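PDB 4PYR: putative branched-chain amino acid ABC transporter from Chromobacterium violaceum, which is of unproven function but belongs to the LppC family of periplasmic-binding-protein-like lipoproteins, may regulate an enzyme, and is seen here with bound glutathione. Local coordinates for residues L181-L193 with Q204-V217. Sequence-based numbering, arbitrary orientation.
Sequences LDVAQAARLKSAL and QLNVGGMQPELAGV
Helix 183-192 and segment 204-217 draw together at two points, V183 with L205 and A187 with E213, each with CA atoms 5.3 Å apart. The helix belongs to the second alpha/beta lobe of a periplasmic-binding-protein-like fold, and the connection that holds 204-217 links parallel strands 199-201 and 218-220 of its sheet. L214 lies against the helix with both methyls: CD1 meets V183 CG2 at 3.6 Å, and CD2 packs on A186 and the backbone of A187. With CG2 anti to its backbone N, V183 lays this methyl against L214, the two side chains crossing at about a right angle. Alongside, L205 CD2 touches A186 CB at 3.7 Å, while A187 CB rests on E213 CB. Before the helix, the extended chain of Q204 carries OE1 to L181 N, a bent bond (3.1 Å, 137°) with the donor above the amide plane; Q204 NE2 is hydrogen-bonded to S135 OG. At the other end, K190 and V217 run past each other in opposite directions, K190 CE 3.8 Å from V217 CG2. The chain of K190, bent at chi2 and chi4, brings NZ to two waters; one accepts from NZ at 3.2 Å and donates to both E213 O (2.9 Å) and A215 O (2.7 Å).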
loop_
_atom_site.group_PDB
_atom_site.type_symbol
_atom_site.label_atom_id
_atom_site.label_comp_id
_atom_site.label_asym_id
_atom_site.label_seq_id
_atom_site.Cartn_x
_atom_site.Cartn_y
_atom_site.Cartn_z
ATOM N N LEU A 181 6.529 7.958 12.517
ATOM C CA LEU A 181 7.142 7.505 13.742
ATOM C C LEU A 181 6.621 6.109 14.007
ATOM O O LEU A 181 5.438 5.802 13.735
ATOM C CB LEU A 181 6.704 8.498 14.843
ATOM C CG LEU A 181 7.375 8.445 16.206
ATOM C CD1 LEU A 181 8.880 8.510 16.061
ATOM C CD2 LEU A 181 6.795 9.525 17.102
ATOM N N ASP A 182 7.492 5.250 14.547
ATOM C CA ASP A 182 7.110 3.897 14.879
ATOM C C ASP A 182 6.008 3.916 15.961
ATOM O O ASP A 182 5.914 4.854 16.769
ATOM C CB ASP A 182 8.325 3.133 15.395
ATOM C CG ASP A 182 8.991 3.841 16.574
ATOM O OD1 ASP A 182 9.712 4.862 16.355
ATOM O OD2 ASP A 182 8.725 3.456 17.720
ATOM N N VAL A 183 5.183 2.881 15.972
ATOM C CA VAL A 183 3.969 2.884 16.766
ATOM C C VAL A 183 4.265 2.999 18.268
ATOM O O VAL A 183 3.538 3.707 18.961
ATOM C CB VAL A 183 3.081 1.665 16.392
ATOM C CG1 VAL A 183 3.703 0.350 16.817
ATOM C CG2 VAL A 183 1.669 1.821 16.927
ATOM N N ALA A 184 5.330 2.365 18.751
ATOM C CA ALA A 184 5.697 2.492 20.181
ATOM C C ALA A 184 6.028 3.941 20.580
ATOM O O ALA A 184 5.472 4.463 21.557
ATOM C CB ALA A 184 6.860 1.576 20.558
ATOM N N GLN A 185 6.891 4.593 19.793
ATOM C CA GLN A 185 7.227 5.972 20.054
ATOM C C GLN A 185 6.050 6.903 19.818
ATOM O O GLN A 185 5.909 7.903 20.508
ATOM C CB GLN A 185 8.468 6.392 19.264
ATOM C CG GLN A 185 9.735 5.716 19.829
ATOM C CD GLN A 185 11.042 6.262 19.270
ATOM O OE1 GLN A 185 11.203 6.424 18.044
ATOM N NE2 GLN A 185 12.006 6.524 20.172
ATOM N N ALA A 186 5.213 6.602 18.814
ATOM C CA ALA A 186 4.051 7.427 18.558
ATOM C C ALA A 186 3.110 7.449 19.718
ATOM O O ALA A 186 2.548 8.500 20.048
ATOM C CB ALA A 186 3.329 6.927 17.330
ATOM N N ALA A 187 2.950 6.294 20.339
ATOM C CA ALA A 187 2.087 6.196 21.510
ATOM C C ALA A 187 2.648 6.986 22.675
ATOM O O ALA A 187 1.900 7.677 23.377
ATOM C CB ALA A 187 1.870 4.730 21.891
ATOM N N ARG A 188 3.960 6.903 22.881
ATOM C CA ARG A 188 4.597 7.731 23.927
ATOM C C ARG A 188 4.429 9.226 23.652
ATOM O O ARG A 188 4.112 10.010 24.580
ATOM C CB ARG A 188 6.075 7.370 24.117
ATOM C CG ARG A 188 6.815 8.298 25.064
ATOM C CD ARG A 188 8.324 8.225 24.894
ATOM N NE ARG A 188 8.929 8.935 26.000
ATOM C CZ ARG A 188 10.235 9.103 26.213
ATOM N NH1 ARG A 188 11.109 8.658 25.319
ATOM N NH2 ARG A 188 10.643 9.775 27.259
ATOM N N LEU A 189 4.597 9.631 22.381
ATOM C CA LEU A 189 4.490 11.037 22.093
ATOM C C LEU A 189 3.020 11.516 22.251
ATOM O O LEU A 189 2.729 12.587 22.828
ATOM C CB LEU A 189 4.933 11.274 20.651
ATOM C CG LEU A 189 4.842 12.706 20.151
ATOM C CD1 LEU A 189 5.509 13.648 21.147
ATOM C CD2 LEU A 189 5.477 12.806 18.776
ATOM N N LYS A 190 2.064 10.714 21.768
ATOM C CA LYS A 190 0.658 11.094 21.882
ATOM C C LYS A 190 0.272 11.350 23.335
ATOM O O LYS A 190 -0.418 12.332 23.626
ATOM C CB LYS A 190 -0.239 10.012 21.225
ATOM C CG LYS A 190 -1.749 10.315 21.180
ATOM C CD LYS A 190 -2.103 11.571 20.397
ATOM C CE LYS A 190 -3.610 11.796 20.305
ATOM N NZ LYS A 190 -4.162 12.397 21.512
ATOM N N SER A 191 0.808 10.529 24.253
ATOM C CA SER A 191 0.542 10.682 25.671
ATOM C C SER A 191 1.165 11.960 26.293
ATOM O O SER A 191 0.683 12.446 27.307
ATOM C CB SER A 191 1.049 9.455 26.431
ATOM O OG SER A 191 0.290 8.297 26.095
ATOM N N ALA A 192 2.220 12.471 25.659
ATOM C CA ALA A 192 2.870 13.700 26.124
ATOM C C ALA A 192 2.299 14.983 25.531
ATOM O O ALA A 192 2.479 16.070 26.087
ATOM C CB ALA A 192 4.345 13.599 25.805
ATOM N N LEU A 193 1.689 14.874 24.358
ATOM C CA LEU A 193 1.224 16.051 23.661
ATOM C C LEU A 193 0.018 16.583 24.360
ATOM O O LEU A 193 -0.697 15.848 25.055
ATOM C CB LEU A 193 0.820 15.699 22.236
ATOM C CG LEU A 193 1.990 15.443 21.283
ATOM C CD1 LEU A 193 1.442 14.956 19.955
ATOM C CD2 LEU A 193 2.805 16.715 21.087
ATOM N N GLN A 204 0.967 3.138 9.123
ATOM C CA GLN A 204 2.051 2.795 10.041
ATOM C C GLN A 204 1.523 2.649 11.476
ATOM O O GLN A 204 1.971 1.760 12.215
ATOM C CB GLN A 204 3.157 3.880 9.955
ATOM C CG GLN A 204 4.361 3.699 10.880
ATOM C CD GLN A 204 5.273 4.907 10.826
ATOM O OE1 GLN A 204 4.805 6.065 10.767
ATOM N NE2 GLN A 204 6.577 4.658 10.863
ATOM N N LEU A 205 0.565 3.495 11.854
ATOM C CA LEU A 205 0.043 3.493 13.246
ATOM C C LEU A 205 -1.024 2.487 13.546
ATOM O O LEU A 205 -1.322 2.225 14.721
ATOM C CB LEU A 205 -0.478 4.885 13.592
ATOM C CG LEU A 205 0.579 5.972 13.419
ATOM C CD1 LEU A 205 -0.022 7.282 13.838
ATOM C CD2 LEU A 205 1.847 5.678 14.209
ATOM N N ASN A 206 -1.627 1.921 12.501
ATOM C CA ASN A 206 -2.718 0.979 12.656
ATOM C C ASN A 206 -2.161 -0.429 12.558
ATOM O O ASN A 206 -2.026 -1.041 11.501
ATOM C CB ASN A 206 -3.810 1.261 11.595
ATOM C CG ASN A 206 -5.055 0.414 11.798
ATOM O OD1 ASN A 206 -5.285 -0.126 12.893
ATOM N ND2 ASN A 206 -5.894 0.300 10.755
ATOM N N VAL A 207 -1.782 -0.945 13.710
ATOM C CA VAL A 207 -1.093 -2.209 13.763
ATOM C C VAL A 207 -2.005 -3.344 14.178
ATOM O O VAL A 207 -1.709 -4.520 13.883
ATOM C CB VAL A 207 0.144 -2.126 14.691
ATOM C CG1 VAL A 207 -0.274 -2.018 16.148
ATOM C CG2 VAL A 207 1.020 -3.357 14.477
ATOM N N GLY A 208 -3.121 -2.998 14.821
ATOM C CA GLY A 208 -4.071 -3.948 15.310
ATOM C C GLY A 208 -4.020 -4.054 16.815
ATOM O O GLY A 208 -3.162 -3.450 17.441
ATOM N N GLY A 209 -4.938 -4.823 17.370
ATOM C CA GLY A 209 -5.032 -4.996 18.833
ATOM C C GLY A 209 -5.398 -3.724 19.600
ATOM O O GLY A 209 -5.817 -2.718 19.025
HETATM N N MSE A 210 -5.252 -3.781 20.931
HETATM C CA MSE A 210 -5.532 -2.626 21.786
HETATM C C MSE A 210 -4.497 -1.557 21.615
HETATM O O MSE A 210 -3.310 -1.819 21.822
HETATM C CB MSE A 210 -5.475 -2.997 23.268
HETATM C CG MSE A 210 -6.523 -2.192 24.007
HETATM SE SE MSE A 210 -8.214 -3.079 23.577
HETATM C CE MSE A 210 -8.339 -4.201 25.204
ATOM N N GLN A 211 -4.929 -0.362 21.208
ATOM C CA GLN A 211 -4.038 0.804 21.035
ATOM C C GLN A 211 -4.625 2.035 21.747
ATOM O O GLN A 211 -4.800 3.083 21.150
ATOM C CB GLN A 211 -3.827 1.083 19.522
ATOM C CG GLN A 211 -3.049 -0.019 18.835
ATOM C CD GLN A 211 -2.586 0.385 17.434
ATOM O OE1 GLN A 211 -1.609 1.088 17.271
ATOM N NE2 GLN A 211 -3.288 -0.101 16.420
ATOM N N PRO A 212 -4.927 1.916 23.062
ATOM C CA PRO A 212 -5.609 3.041 23.728
ATOM C C PRO A 212 -4.848 4.351 23.781
ATOM O O PRO A 212 -5.479 5.419 23.821
ATOM C CB PRO A 212 -5.832 2.534 25.162
ATOM C CG PRO A 212 -4.805 1.483 25.342
ATOM C CD PRO A 212 -4.554 0.855 24.008
ATOM N N GLU A 213 -3.500 4.292 23.720
ATOM C CA GLU A 213 -2.714 5.560 23.720
ATOM C C GLU A 213 -2.821 6.353 22.445
ATOM O O GLU A 213 -2.573 7.548 22.464
ATOM C CB GLU A 213 -1.222 5.347 24.015
ATOM C CG GLU A 213 -0.982 4.900 25.461
ATOM C CD GLU A 213 -1.438 3.480 25.687
ATOM O OE1 GLU A 213 -1.223 2.641 24.746
ATOM O OE2 GLU A 213 -2.014 3.231 26.727
ATOM N N LEU A 214 -3.216 5.708 21.340
ATOM C CA LEU A 214 -3.321 6.387 20.024
ATOM C C LEU A 214 -4.755 6.819 19.691
ATOM O O LEU A 214 -5.057 7.320 18.652
ATOM C CB LEU A 214 -2.735 5.484 18.948
ATOM C CG LEU A 214 -1.197 5.376 18.986
ATOM C CD1 LEU A 214 -0.651 4.239 18.154
ATOM C CD2 LEU A 214 -0.514 6.733 18.778
ATOM N N ALA A 215 -5.667 6.651 20.627
ATOM C CA ALA A 215 -7.079 7.030 20.457
ATOM C C ALA A 215 -7.190 8.474 20.030
ATOM O O ALA A 215 -6.575 9.382 20.595
ATOM C CB ALA A 215 -7.859 6.821 21.727
ATOM N N GLY A 216 -7.983 8.679 18.997
ATOM C CA GLY A 216 -8.190 10.036 18.490
ATOM C C GLY A 216 -7.241 10.475 17.394
ATOM O O GLY A 216 -7.467 11.504 16.772
ATOM N N VAL A 217 -6.176 9.718 17.139
ATOM C CA VAL A 217 -5.284 10.033 16.044
ATOM C C VAL A 217 -6.037 9.808 14.746
ATOM O O VAL A 217 -6.684 8.775 14.551
ATOM C CB VAL A 217 -4.036 9.154 16.086
ATOM C CG1 VAL A 217 -3.190 9.345 14.826
ATOM C CG2 VAL A 217 -3.210 9.486 17.360
HETATM O O HOH W 1 -4.797 9.468 22.677
HETATM O O HOH W 2 -6.909 12.625 20.878
HETATM O O HOH W 3 -2.386 9.034 24.735
#